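Local coordinates for protein fucose-specific lectin (Aleuria aurantia, PDB 6GKE) that binds L-fucose as a six-bladed beta-propeller lectin with five sugar sites per monomer, preferring alpha-1,6-linked core fucose on glycoproteins, at residues C193-N197 with S198-G202; C80-K83 with D84-S88; A239-G242 with G243-T247; Y181-A184 with T185-I189; F90-G94 with S95-T99. The protein carries 1 engineered substitution. All blocks are in the same frame, centred on the assembly; numbering follows the deposited sequence.

Contact 1 (C193-N197 with S198-G202); sequences CWDSN and SWYVG. With FUC (alpha-L-fucopyranose), chain E; FUC (alpha-L-fucopyranose), chain F.
Trp194 and Trp199 meet in a T-shaped pair at the rim of a fucose site. The six-membered ring of Trp194 turns its edge to the five-membered ring of Trp199, with planes at 63°. Trp194 CE3 comes within 3.3 Å of Trp199 CD1. Trp194 CB sits over the six-membered ring of Trp199 in a CH-pi contact. One face of Trp194 carries C5 and C6 of the fucose of chain E, and the opposite face lies on the backbone N of Ser198. Trp199 NE1 donates to fucose O3 at 2.9 Å.

Cys193 and Tyr200 meet on the other face of the hairpin. Cys193 CB lies 3.4 Å from Tyr200 CZ, over the ring, and SG approaches the same ring obliquely. A chi1 of 66° folds the Tyr200 ring back across Cys193. Its OH donates to Asp195 OD2 at 2.7 Å, from above the carboxylate plane. Two backbone bonds join Cys193 and Tyr200.

Farther out, Asp195 OD1 makes a salt bridge with Arg179, which binds the fucose of chain F. Asp195 therefore links Tyr200 to Arg179, and its charge probably helps hold the guanidinium group in place at that second site.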
# COMPACT_ATOMS: atom_id res chain seq x y z
N CYS A 193 -9.21 -3.48 -33.80
CA CYS A 193 -9.32 -2.27 -34.60
C CYS A 193 -10.73 -2.08 -35.14
O CYS A 193 -11.33 -3.03 -35.63
CB CYS A 193 -8.42 -2.35 -35.82
SG CYS A 193 -6.70 -2.79 -35.47
N TRP A 194 -11.19 -0.82 -35.15
CA TRP A 194 -12.39 -0.42 -35.86
C TRP A 194 -12.03 0.78 -36.73
O TRP A 194 -11.56 1.78 -36.21
CB TRP A 194 -13.51 -0.04 -34.88
CG TRP A 194 -14.76 0.45 -35.55
CD1 TRP A 194 -14.98 1.68 -36.11
CD2 TRP A 194 -15.99 -0.28 -35.70
NE1 TRP A 194 -16.25 1.75 -36.62
CE2 TRP A 194 -16.90 0.57 -36.36
CE3 TRP A 194 -16.40 -1.56 -35.31
CZ2 TRP A 194 -18.21 0.17 -36.65
CZ3 TRP A 194 -17.70 -1.95 -35.59
CH2 TRP A 194 -18.58 -1.09 -36.25
N ASP A 195 -12.28 0.68 -38.04
CA ASP A 195 -12.07 1.80 -38.96
C ASP A 195 -13.40 2.39 -39.46
O ASP A 195 -13.49 3.61 -39.65
CB ASP A 195 -11.21 1.40 -40.15
CG ASP A 195 -9.75 1.20 -39.82
OD1 ASP A 195 -9.26 1.88 -38.90
OD2 ASP A 195 -9.12 0.38 -40.50
N SER A 196 -14.39 1.55 -39.75
CA SER A 196 -15.59 2.05 -40.41
C SER A 196 -16.85 1.29 -39.97
O SER A 196 -17.79 1.92 -39.49
CB SER A 196 -15.45 2.03 -41.91
OG SER A 196 -15.13 0.74 -42.38
N ASN A 197 -16.88 -0.04 -40.17
CA ASN A 197 -18.12 -0.81 -40.06
C ASN A 197 -17.91 -2.17 -39.37
O ASN A 197 -18.84 -2.97 -39.32
CB ASN A 197 -18.73 -1.04 -41.44
CG ASN A 197 -17.84 -1.85 -42.37
OD1 ASN A 197 -16.71 -2.21 -42.02
ND2 ASN A 197 -18.34 -2.13 -43.56
N SER A 198 -16.70 -2.44 -38.86
CA SER A 198 -16.41 -3.77 -38.32
C SER A 198 -15.14 -3.72 -37.47
O SER A 198 -14.27 -2.88 -37.67
CB SER A 198 -16.24 -4.78 -39.42
OG SER A 198 -15.17 -4.40 -40.27
N TRP A 199 -15.06 -4.66 -36.52
CA TRP A 199 -13.86 -4.90 -35.76
C TRP A 199 -12.98 -5.92 -36.48
O TRP A 199 -13.48 -6.92 -37.00
CB TRP A 199 -14.19 -5.41 -34.35
CG TRP A 199 -14.74 -4.36 -33.45
CD1 TRP A 199 -16.05 -4.11 -33.17
CD2 TRP A 199 -13.98 -3.39 -32.71
NE1 TRP A 199 -16.15 -3.05 -32.31
CE2 TRP A 199 -14.90 -2.57 -32.02
CE3 TRP A 199 -12.61 -3.12 -32.57
CZ2 TRP A 199 -14.50 -1.52 -31.20
CZ3 TRP A 199 -12.21 -2.08 -31.76
CH2 TRP A 199 -13.14 -1.30 -31.08
N TYR A 200 -11.66 -5.70 -36.44
CA TYR A 200 -10.73 -6.66 -37.00
C TYR A 200 -9.46 -6.71 -36.14
O TYR A 200 -9.13 -5.78 -35.41
CB TYR A 200 -10.42 -6.35 -38.46
CG TYR A 200 -9.67 -5.06 -38.71
CD1 TYR A 200 -8.28 -5.03 -38.71
CD2 TYR A 200 -10.35 -3.89 -38.97
CE1 TYR A 200 -7.59 -3.86 -38.98
CE2 TYR A 200 -9.67 -2.70 -39.24
CZ TYR A 200 -8.28 -2.69 -39.24
OH TYR A 200 -7.59 -1.54 -39.49
N VAL A 201 -8.75 -7.83 -36.26
CA VAL A 201 -7.53 -8.05 -35.50
C VAL A 201 -6.41 -7.20 -36.12
O VAL A 201 -6.14 -7.29 -37.31
CB VAL A 201 -7.15 -9.55 -35.48
CG1 VAL A 201 -5.80 -9.78 -34.83
CG2 VAL A 201 -8.23 -10.38 -34.80
N GLY A 202 -5.77 -6.39 -35.28
CA GLY A 202 -4.69 -5.52 -35.73
C GLY A 202 -3.37 -6.25 -35.86
O GLY A 202 -3.17 -7.36 -35.37
C1 FUC E . -20.67 1.39 -32.71
C2 FUC E . -20.28 0.17 -31.87
C3 FUC E . -18.95 -0.39 -32.39
C4 FUC E . -17.88 0.71 -32.41
C5 FUC E . -18.38 1.82 -33.32
C6 FUC E . -17.39 2.95 -33.47
O1 FUC E . -21.03 0.91 -34.00
O2 FUC E . -21.33 -0.81 -31.91
O3 FUC E . -18.54 -1.52 -31.62
O4 FUC E . -17.67 1.28 -31.11
O5 FUC E . -19.60 2.35 -32.79
C1 FUC F . -4.01 -1.11 -38.76
C2 FUC F . -3.37 -1.95 -37.66
C3 FUC F . -2.05 -1.32 -37.22
C4 FUC F . -2.29 0.13 -36.80
C5 FUC F . -2.88 0.88 -37.98
C6 FUC F . -3.18 2.34 -37.66
O1 FUC F . -3.20 -1.25 -39.92
O2 FUC F . -3.18 -3.29 -38.14
O3 FUC F . -1.43 -2.11 -36.20
O4 FUC F . -3.23 0.21 -35.72
O5 FUC F . -4.12 0.26 -38.37
O HOH W 1 -13.58 -1.29 -39.66

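Contact 2 (C80-K83 with D84-S88); sequences CVNK and DNILS
Asn82 turns its amide toward Asp84 and Ile86 through a chi1 of 75°, with chi2 close to zero (7°). Asn82 OD1 accepts two bonds there. Asp84 N lies 2.9 Å from Asn82 OD1, which makes an Asx turn, and Ile86 N lies 3.0 Å from the same oxygen. The two donors come from opposite faces of the amide plane. The second bond is the straighter one, at 162°. Together they pin the side-chain oxygen against a type I beta turn that runs from Asn82 to Asn85. Asn85 N closes the turn on Asn82 O at 2.9 Å. Lys58 holds Asn85 OD1, and Gly311 of the second subunit accepts from Asn85 ND2.

Ile86 O is gripped in a similar way. Asn82 N and Ser88 OG, at 3.1 Å and 2.9 Å from Ile86 O, reach it from opposite faces of its plane. The serine bond stays within the segment 84-88.

Cys80 and Ser88 form an antiparallel hydrogen-bonded pair, and Val81 faces Leu87 in the next, non-hydrogen-bonded pair. The turn links strands 73-81 and 87-93. These are the middle strands of a four-stranded propeller blade, between strands 64-70 and 97-99.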
# COMPACT_ATOMS: atom_id res chain seq x y z
N CYS A 80 -15.79 4.10 -13.19
CA CYS A 80 -15.39 3.34 -12.03
C CYS A 80 -16.44 2.25 -11.79
O CYS A 80 -17.34 2.08 -12.61
CB CYS A 80 -15.23 4.26 -10.82
SG CYS A 80 -16.79 5.03 -10.31
N VAL A 81 -16.32 1.52 -10.68
CA VAL A 81 -17.21 0.46 -10.31
C VAL A 81 -17.70 0.73 -8.87
O VAL A 81 -16.86 1.04 -8.02
CB VAL A 81 -16.43 -0.86 -10.48
CG1 VAL A 81 -17.26 -2.06 -10.06
CG2 VAL A 81 -15.94 -1.04 -11.91
N ASN A 82 -18.99 0.54 -8.58
CA ASN A 82 -19.49 0.70 -7.22
C ASN A 82 -19.31 -0.61 -6.44
O ASN A 82 -18.72 -1.58 -6.92
CB ASN A 82 -20.92 1.25 -7.23
CG ASN A 82 -21.98 0.24 -7.64
OD1 ASN A 82 -21.70 -0.94 -7.81
ND2 ASN A 82 -23.20 0.72 -7.79
N LYS A 83 -19.82 -0.66 -5.21
CA LYS A 83 -19.58 -1.78 -4.31
C LYS A 83 -20.36 -3.02 -4.73
O LYS A 83 -20.10 -4.10 -4.22
CB LYS A 83 -19.90 -1.41 -2.87
CG LYS A 83 -18.77 -0.63 -2.23
CD LYS A 83 -19.10 -0.13 -0.86
CE LYS A 83 -17.98 0.71 -0.29
NZ LYS A 83 -18.35 1.24 1.04
N ASP A 84 -21.31 -2.86 -5.67
CA ASP A 84 -22.04 -3.98 -6.27
C ASP A 84 -21.47 -4.35 -7.64
O ASP A 84 -22.09 -5.10 -8.39
CB ASP A 84 -23.53 -3.65 -6.34
CG ASP A 84 -24.17 -3.53 -4.97
OD1 ASP A 84 -23.92 -4.42 -4.13
OD2 ASP A 84 -24.88 -2.54 -4.74
N ASN A 85 -20.27 -3.85 -7.96
CA ASN A 85 -19.59 -4.12 -9.22
C ASN A 85 -20.43 -3.66 -10.41
O ASN A 85 -20.40 -4.28 -11.47
CB ASN A 85 -19.18 -5.59 -9.33
CG ASN A 85 -17.93 -5.85 -8.51
OD1 ASN A 85 -16.93 -5.15 -8.67
ND2 ASN A 85 -17.99 -6.84 -7.63
N ILE A 86 -21.14 -2.54 -10.25
CA ILE A 86 -21.87 -1.94 -11.36
C ILE A 86 -21.04 -0.78 -11.91
O ILE A 86 -20.58 0.08 -11.18
CB ILE A 86 -23.27 -1.48 -10.91
CG1 ILE A 86 -24.11 -2.64 -10.37
CG2 ILE A 86 -23.99 -0.76 -12.04
CD1 ILE A 86 -24.36 -3.75 -11.37
N LEU A 87 -20.87 -0.79 -13.24
CA LEU A 87 -20.15 0.25 -13.96
C LEU A 87 -20.84 1.59 -13.71
O LEU A 87 -22.04 1.72 -13.92
CB LEU A 87 -20.14 -0.12 -15.44
CG LEU A 87 -19.36 0.80 -16.36
CD1 LEU A 87 -17.89 0.89 -15.97
CD2 LEU A 87 -19.52 0.33 -17.80
N SER A 88 -20.05 2.58 -13.28
CA SER A 88 -20.55 3.85 -12.80
C SER A 88 -19.73 4.99 -13.41
O SER A 88 -18.63 4.77 -13.94
CB SER A 88 -20.50 3.89 -11.28
OG SER A 88 -21.28 2.84 -10.72

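Contact 3 (A239-G242 with G243-T247); sequences AAYG and GSWNT. With FUC (alpha-L-fucopyranose), chain F.
Tyr241 and Trp245 supply the aromatic contact. The edge of the Tyr241 ring points to the face of the Trp245 five-membered ring, with planes at 54°. The backbone bridge between the two residues puts Tyr241 CB over the six-membered ring of Trp245, 3.5 Å from its centroid. With chi1 at 180° the Tyr241 ring swings away from its own backbone N, and CD1 comes 3.5 Å from Trp245 NE1. Gly243 CA makes another CH-pi contact over one face of Tyr241. The opposite face of that ring is turned to the fucose of chain F.

These residues form the tight connection after strand 236-241, at the outer side of a blade of the six-bladed propeller. They line a fucose site set between adjacent blades. Glu191 and Arg179 hold the same sugar from the preceding repeat.

Among the polar bonds, Trp245 NE1 donates to fucose O3 at 2.9 Å, nearly straight at 170°. Asn246 OD1 takes the N-H of Ala240 at 2.8 Å, from above its amide plane, while Asn246 N returns a bond to Ala240 O. This side-chain oxygen stands in for a backbone carbonyl. Gly242 N binds Ser244 O at 3.1 Å, and one water gives Gly243 O a 2.6 Å bond.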
# COMPACT_ATOMS: atom_id res chain seq x y z
N ALA A 239 5.68 1.02 -27.13
CA ALA A 239 5.69 0.70 -28.55
C ALA A 239 5.16 1.91 -29.31
O ALA A 239 4.16 2.49 -28.91
CB ALA A 239 4.85 -0.52 -28.84
N ALA A 240 5.82 2.26 -30.42
CA ALA A 240 5.46 3.45 -31.18
C ALA A 240 5.11 3.07 -32.62
O ALA A 240 5.86 2.37 -33.29
CB ALA A 240 6.59 4.44 -31.18
N TYR A 241 3.98 3.61 -33.09
CA TYR A 241 3.54 3.50 -34.46
C TYR A 241 3.63 4.87 -35.13
O TYR A 241 3.06 5.84 -34.63
CB TYR A 241 2.10 3.02 -34.55
CG TYR A 241 1.55 2.88 -35.95
CD1 TYR A 241 1.70 1.70 -36.65
CD2 TYR A 241 0.85 3.91 -36.55
CE1 TYR A 241 1.17 1.55 -37.93
CE2 TYR A 241 0.33 3.78 -37.82
CZ TYR A 241 0.49 2.60 -38.51
OH TYR A 241 -0.04 2.46 -39.76
N GLY A 242 4.32 4.91 -36.27
CA GLY A 242 4.40 6.11 -37.11
C GLY A 242 4.21 5.77 -38.58
O GLY A 242 4.75 6.44 -39.44
N GLY A 243 3.41 4.73 -38.84
CA GLY A 243 3.23 4.14 -40.17
C GLY A 243 3.56 2.66 -40.14
O GLY A 243 3.02 1.87 -40.91
N SER A 244 4.52 2.32 -39.27
CA SER A 244 4.83 0.95 -38.88
C SER A 244 5.14 0.95 -37.38
O SER A 244 5.37 2.01 -36.80
CB SER A 244 5.98 0.40 -39.69
OG SER A 244 7.18 1.08 -39.38
N TRP A 245 5.13 -0.23 -36.77
CA TRP A 245 5.47 -0.38 -35.37
C TRP A 245 6.97 -0.57 -35.22
O TRP A 245 7.59 -1.32 -35.98
CB TRP A 245 4.72 -1.56 -34.74
CG TRP A 245 3.26 -1.31 -34.61
CD1 TRP A 245 2.28 -1.73 -35.46
CD2 TRP A 245 2.60 -0.55 -33.58
NE1 TRP A 245 1.06 -1.29 -35.03
CE2 TRP A 245 1.22 -0.57 -33.88
CE3 TRP A 245 3.04 0.12 -32.44
CZ2 TRP A 245 0.28 0.05 -33.07
CZ3 TRP A 245 2.10 0.73 -31.63
CH2 TRP A 245 0.75 0.71 -31.95
N ASN A 246 7.54 0.09 -34.21
CA ASN A 246 8.93 -0.11 -33.86
C ASN A 246 9.05 -1.32 -32.93
O ASN A 246 8.07 -1.95 -32.54
CB ASN A 246 9.54 1.15 -33.23
CG ASN A 246 9.04 1.45 -31.84
OD1 ASN A 246 8.08 0.83 -31.36
ND2 ASN A 246 9.68 2.39 -31.17
N THR A 247 10.30 -1.66 -32.59
CA THR A 247 10.58 -2.59 -31.52
C THR A 247 10.32 -1.87 -30.20
O THR A 247 10.82 -0.77 -29.99
CB THR A 247 12.03 -3.10 -31.61
OG1 THR A 247 12.19 -3.71 -32.89
CG2 THR A 247 12.38 -4.08 -30.52
C1 FUC F . -4.01 -1.11 -38.76
C2 FUC F . -3.37 -1.95 -37.66
C3 FUC F . -2.05 -1.32 -37.22
C4 FUC F . -2.29 0.13 -36.80
C5 FUC F . -2.88 0.88 -37.98
C6 FUC F . -3.18 2.34 -37.66
O1 FUC F . -3.20 -1.25 -39.92
O2 FUC F . -3.18 -3.29 -38.14
O3 FUC F . -1.43 -2.11 -36.20
O4 FUC F . -3.23 0.21 -35.72
O5 FUC F . -4.12 0.26 -38.37
O HOH W 2 1.46 2.87 -42.72
O HOH W 3 6.77 4.27 -38.11

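Contact 4 (Y181-A184 with T185-I189); sequences YYQA and TDNKI
Gln183 reaches over the turn to Asn187. Its CB faces Ile189, the residue paired with Gln183 in an antiparallel non-hydrogen-bonded pair. CG is anti to the backbone N (chi1 -173°) and the chain stays extended, which carries the amide along the turn. CG passes 3.7 Å from Asn187 O. At the tip, NE2 donates to Asn187 O at 3.0 Å, with an angle of 169°. The oxygen lies close to the plane of the Gln183 amide, whereas NE2 stands above the carbonyl plane of Asn187. NE2 also binds Ser209 O, and OE1 accepts from Gly211 N. Three bonds thus fix the rotation of this buried amide.

The backbone it spans is a type I beta turn from Ala184 to Asn187. Asn187 N closes it on Ala184 O at 2.8 Å. Ala184 N binds Lys188 O at 2.9 Å, where the two strands begin to pair. Ala184 CB rests 3.4 Å from Asp186 OD1, while Asp186 OD2 makes a salt bridge with Arg190.

The turn joins strands 177-183 and 188-194, the middle pair of a four-stranded blade. Through Ser209 and Gly211, Gln183 ties it to the chain leading into the next blade. There Ile189 packs on Ile214 of strand 213-219.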
# COMPACT_ATOMS: atom_id res chain seq x y z
N TYR A 181 -6.01 -2.16 -27.00
CA TYR A 181 -4.83 -2.96 -26.68
C TYR A 181 -5.11 -3.73 -25.39
O TYR A 181 -5.65 -3.18 -24.44
CB TYR A 181 -3.59 -2.08 -26.55
CG TYR A 181 -3.32 -1.33 -27.82
CD1 TYR A 181 -2.62 -1.91 -28.86
CD2 TYR A 181 -3.89 -0.08 -28.04
CE1 TYR A 181 -2.45 -1.26 -30.07
CE2 TYR A 181 -3.73 0.58 -29.24
CZ TYR A 181 -3.02 -0.02 -30.27
OH TYR A 181 -2.90 0.63 -31.47
N TYR A 182 -4.74 -5.01 -25.38
CA TYR A 182 -5.01 -5.87 -24.23
C TYR A 182 -3.98 -6.99 -24.24
O TYR A 182 -3.29 -7.18 -25.22
CB TYR A 182 -6.44 -6.41 -24.31
CG TYR A 182 -6.68 -7.27 -25.53
CD1 TYR A 182 -7.02 -6.71 -26.75
CD2 TYR A 182 -6.52 -8.64 -25.47
CE1 TYR A 182 -7.20 -7.50 -27.88
CE2 TYR A 182 -6.71 -9.44 -26.58
CZ TYR A 182 -7.04 -8.87 -27.79
OH TYR A 182 -7.21 -9.67 -28.89
N GLN A 183 -3.91 -7.76 -23.15
CA GLN A 183 -2.96 -8.85 -23.06
C GLN A 183 -3.72 -10.17 -23.20
O GLN A 183 -4.59 -10.49 -22.39
CB GLN A 183 -2.17 -8.78 -21.76
CG GLN A 183 -1.05 -9.81 -21.69
CD GLN A 183 -0.14 -9.57 -20.51
OE1 GLN A 183 -0.59 -9.23 -19.42
NE2 GLN A 183 1.15 -9.78 -20.71
N ALA A 184 -3.39 -10.91 -24.26
CA ALA A 184 -4.04 -12.17 -24.57
C ALA A 184 -3.45 -13.29 -23.72
O ALA A 184 -2.45 -13.10 -23.03
CB ALA A 184 -3.90 -12.47 -26.05
N THR A 185 -4.05 -14.48 -23.81
CA THR A 185 -3.72 -15.59 -22.93
C THR A 185 -2.30 -16.11 -23.15
O THR A 185 -1.80 -16.81 -22.29
CB THR A 185 -4.75 -16.73 -23.07
OG1 THR A 185 -4.90 -17.07 -24.45
CG2 THR A 185 -6.10 -16.36 -22.49
N ASP A 186 -1.65 -15.78 -24.28
CA ASP A 186 -0.24 -16.14 -24.54
C ASP A 186 0.72 -15.06 -24.00
O ASP A 186 1.91 -15.10 -24.30
CB ASP A 186 0.00 -16.39 -26.03
CG ASP A 186 -0.35 -15.23 -26.95
OD1 ASP A 186 -1.01 -14.27 -26.48
OD2 ASP A 186 0.03 -15.30 -28.13
N ASN A 187 0.19 -14.11 -23.21
CA ASN A 187 0.93 -12.97 -22.61
C ASN A 187 1.39 -11.94 -23.64
O ASN A 187 2.09 -10.98 -23.29
CB ASN A 187 2.10 -13.41 -21.73
CG ASN A 187 1.63 -14.04 -20.44
OD1 ASN A 187 0.62 -13.64 -19.87
ND2 ASN A 187 2.36 -15.03 -19.96
N LYS A 188 0.96 -12.07 -24.90
CA LYS A 188 1.24 -11.05 -25.88
C LYS A 188 0.21 -9.94 -25.76
O LYS A 188 -1.00 -10.20 -25.65
CB LYS A 188 1.18 -11.62 -27.29
CG LYS A 188 2.27 -12.63 -27.62
CD LYS A 188 3.47 -12.04 -28.30
CE LYS A 188 4.44 -13.09 -28.79
NZ LYS A 188 4.72 -14.12 -27.76
N ILE A 189 0.68 -8.70 -25.83
CA ILE A 189 -0.18 -7.54 -26.09
C ILE A 189 -0.68 -7.69 -27.52
O ILE A 189 0.13 -7.90 -28.43
CB ILE A 189 0.55 -6.19 -25.92
CG1 ILE A 189 1.48 -6.14 -24.70
CG2 ILE A 189 -0.48 -5.06 -25.87
CD1 ILE A 189 0.76 -6.28 -23.39

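Contact 5 (F90-G94 with S95-T99); sequences FVYDG and SKWIT. With FUC (alpha-L-fucopyranose), chain C.
Asp93 binds three donors of the turn that follows it, using both carboxylate oxygens. This turn closes a beta hairpin between strands 87-93 and 97-99, the last two strands of a four-stranded propeller blade. Asp93 OD1 accepts from the backbone N of Ser95 and of Lys96, each 2.9 Å away. The bond from Ser95 N makes an Asx turn and comes in nearly along the C-O bond. Lys96 N comes from the syn side, tilted out of the carboxylate plane. Asp93 OD2 uses its syn lone pair for Lys96 NZ at 2.7 Å, a salt bridge. Lys96 bends at its last torsion (chi4 -61°) to bring NZ to that side of OD2. The carboxylate is thereby fixed, and the lysine charge probably steadies its negative form.

Val91 and Ile98 form the antiparallel hydrogen-bonded pair. Their side chains lie side by side, with Val91 CB 3.8 Å from Ile98 CG1. Asp93 N also binds Lys96 O, nearer the turn. Gly94 takes a positive phi (104°) there.

Tyr92 and Trp97 share the face of the hairpin opposite Val91 and Ile98. Their side chains cross at about a right angle, and the ring planes lie obliquely. Tyr92 CB sits over the six-membered ring of Trp97, 3.5 Å from its centroid. One face of Tyr92 covers the apolar side of a fucose, with Tyr92 CE2 3.6 Å from sugar C5. Glu36 and Arg24 of the preceding blade bind the same sugar. Trp97 NE1 donates to fucose O3 at 3.0 Å, with an angle of 171°.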
# COMPACT_ATOMS: atom_id res chain seq x y z
N PHE A 90 -18.88 9.40 -13.07
CA PHE A 90 -18.96 10.76 -12.54
C PHE A 90 -18.74 11.73 -13.69
O PHE A 90 -17.91 11.52 -14.57
CB PHE A 90 -17.99 10.97 -11.39
CG PHE A 90 -18.39 10.11 -10.22
CD1 PHE A 90 -19.46 10.49 -9.42
CD2 PHE A 90 -17.78 8.89 -9.97
CE1 PHE A 90 -19.90 9.67 -8.40
CE2 PHE A 90 -18.23 8.07 -8.95
CZ PHE A 90 -19.28 8.46 -8.16
N VAL A 91 -19.52 12.81 -13.66
CA VAL A 91 -19.60 13.81 -14.71
C VAL A 91 -19.11 15.15 -14.15
O VAL A 91 -19.64 15.61 -13.15
CB VAL A 91 -21.06 13.97 -15.17
CG1 VAL A 91 -21.28 15.22 -16.01
CG2 VAL A 91 -21.53 12.73 -15.92
N TYR A 92 -18.15 15.77 -14.84
CA TYR A 92 -17.93 17.20 -14.71
C TYR A 92 -18.62 17.83 -15.91
O TYR A 92 -18.24 17.56 -17.05
CB TYR A 92 -16.45 17.58 -14.65
CG TYR A 92 -16.25 19.04 -14.33
CD1 TYR A 92 -16.42 19.52 -13.05
CD2 TYR A 92 -15.93 19.96 -15.33
CE1 TYR A 92 -16.25 20.86 -12.75
CE2 TYR A 92 -15.76 21.30 -15.04
CZ TYR A 92 -15.91 21.75 -13.75
OH TYR A 92 -15.74 23.08 -13.46
N ASP A 93 -19.63 18.66 -15.64
CA ASP A 93 -20.55 19.13 -16.69
C ASP A 93 -20.16 20.52 -17.20
O ASP A 93 -20.97 21.18 -17.86
CB ASP A 93 -21.99 19.13 -16.16
CG ASP A 93 -22.26 20.19 -15.11
OD1 ASP A 93 -21.33 20.96 -14.78
OD2 ASP A 93 -23.40 20.24 -14.62
N GLY A 94 -18.92 20.94 -16.92
CA GLY A 94 -18.44 22.27 -17.27
C GLY A 94 -18.39 23.20 -16.06
O GLY A 94 -17.67 24.20 -16.10
N SER A 95 -19.15 22.89 -15.01
CA SER A 95 -19.17 23.75 -13.82
C SER A 95 -19.19 22.95 -12.51
O SER A 95 -18.74 23.48 -11.50
CB SER A 95 -20.31 24.72 -13.88
OG SER A 95 -21.56 24.05 -13.87
N LYS A 96 -19.69 21.71 -12.51
CA LYS A 96 -19.79 20.95 -11.27
C LYS A 96 -19.68 19.45 -11.54
O LYS A 96 -19.89 18.98 -12.66
CB LYS A 96 -21.14 21.24 -10.59
CG LYS A 96 -22.36 20.87 -11.42
CD LYS A 96 -23.68 21.21 -10.78
CE LYS A 96 -24.85 20.99 -11.72
NZ LYS A 96 -24.75 21.85 -12.93
N TRP A 97 -19.35 18.71 -10.47
CA TRP A 97 -19.31 17.26 -10.48
C TRP A 97 -20.65 16.70 -10.00
O TRP A 97 -21.13 17.08 -8.93
CB TRP A 97 -18.18 16.76 -9.57
CG TRP A 97 -16.82 16.96 -10.15
CD1 TRP A 97 -15.95 17.98 -9.89
CD2 TRP A 97 -16.18 16.12 -11.12
NE1 TRP A 97 -14.80 17.82 -10.62
CE2 TRP A 97 -14.91 16.69 -11.39
CE3 TRP A 97 -16.54 14.94 -11.78
CZ2 TRP A 97 -14.01 16.11 -12.27
CZ3 TRP A 97 -15.64 14.37 -12.65
CH2 TRP A 97 -14.40 14.94 -12.89
N ILE A 98 -21.19 15.77 -10.78
CA ILE A 98 -22.42 15.05 -10.46
C ILE A 98 -22.25 13.58 -10.84
O ILE A 98 -21.27 13.19 -11.46
CB ILE A 98 -23.64 15.67 -11.18
CG1 ILE A 98 -23.54 15.52 -12.71
CG2 ILE A 98 -23.85 17.12 -10.77
CD1 ILE A 98 -24.78 15.94 -13.45
N THR A 99 -23.23 12.77 -10.47
CA THR A 99 -23.29 11.39 -10.90
C THR A 99 -23.90 11.32 -12.30
O THR A 99 -24.95 11.91 -12.53
CB THR A 99 -24.12 10.55 -9.92
OG1 THR A 99 -23.50 10.65 -8.64
CG2 THR A 99 -24.23 9.10 -10.33
C1 FUC C . -11.18 22.83 -12.45
C2 FUC C . -11.30 21.71 -11.43
C3 FUC C . -12.47 20.79 -11.76
C4 FUC C . -12.39 20.32 -13.20
C5 FUC C . -12.31 21.53 -14.12
C6 FUC C . -12.18 21.17 -15.59
O1 FUC C . -12.29 23.69 -12.25
O2 FUC C . -11.49 22.28 -10.13
O3 FUC C . -12.52 19.70 -10.83
O4 FUC C . -11.23 19.51 -13.42
O5 FUC C . -11.15 22.30 -13.77
O HOH W 4 -15.47 23.67 -10.80
O HOH W 5 -22.29 23.49 -16.56

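How the contacts relate
From the N terminus, contact 2 comes first and closes the turn between strands 73-81 and 87-93. Contact 5 follows at the far end of strand 87-93 and closes the hairpin to strand 97-99. The two touch where Cys80 SG packs on Phe90 CE2. In a later blade, contact 4 closes the turn between strands 177-183 and 188-194. Contact 1 then closes the hairpin from 188-194 to 199-207. Contact 3 comes last and closes the connection after strand 236-241, in the next blade. Its Trp245 packs on Tyr181 of contact 4, and it shares the fucose of chain F with contact 1, joining adjacent blades. All five loops lie in series; none nest or cross.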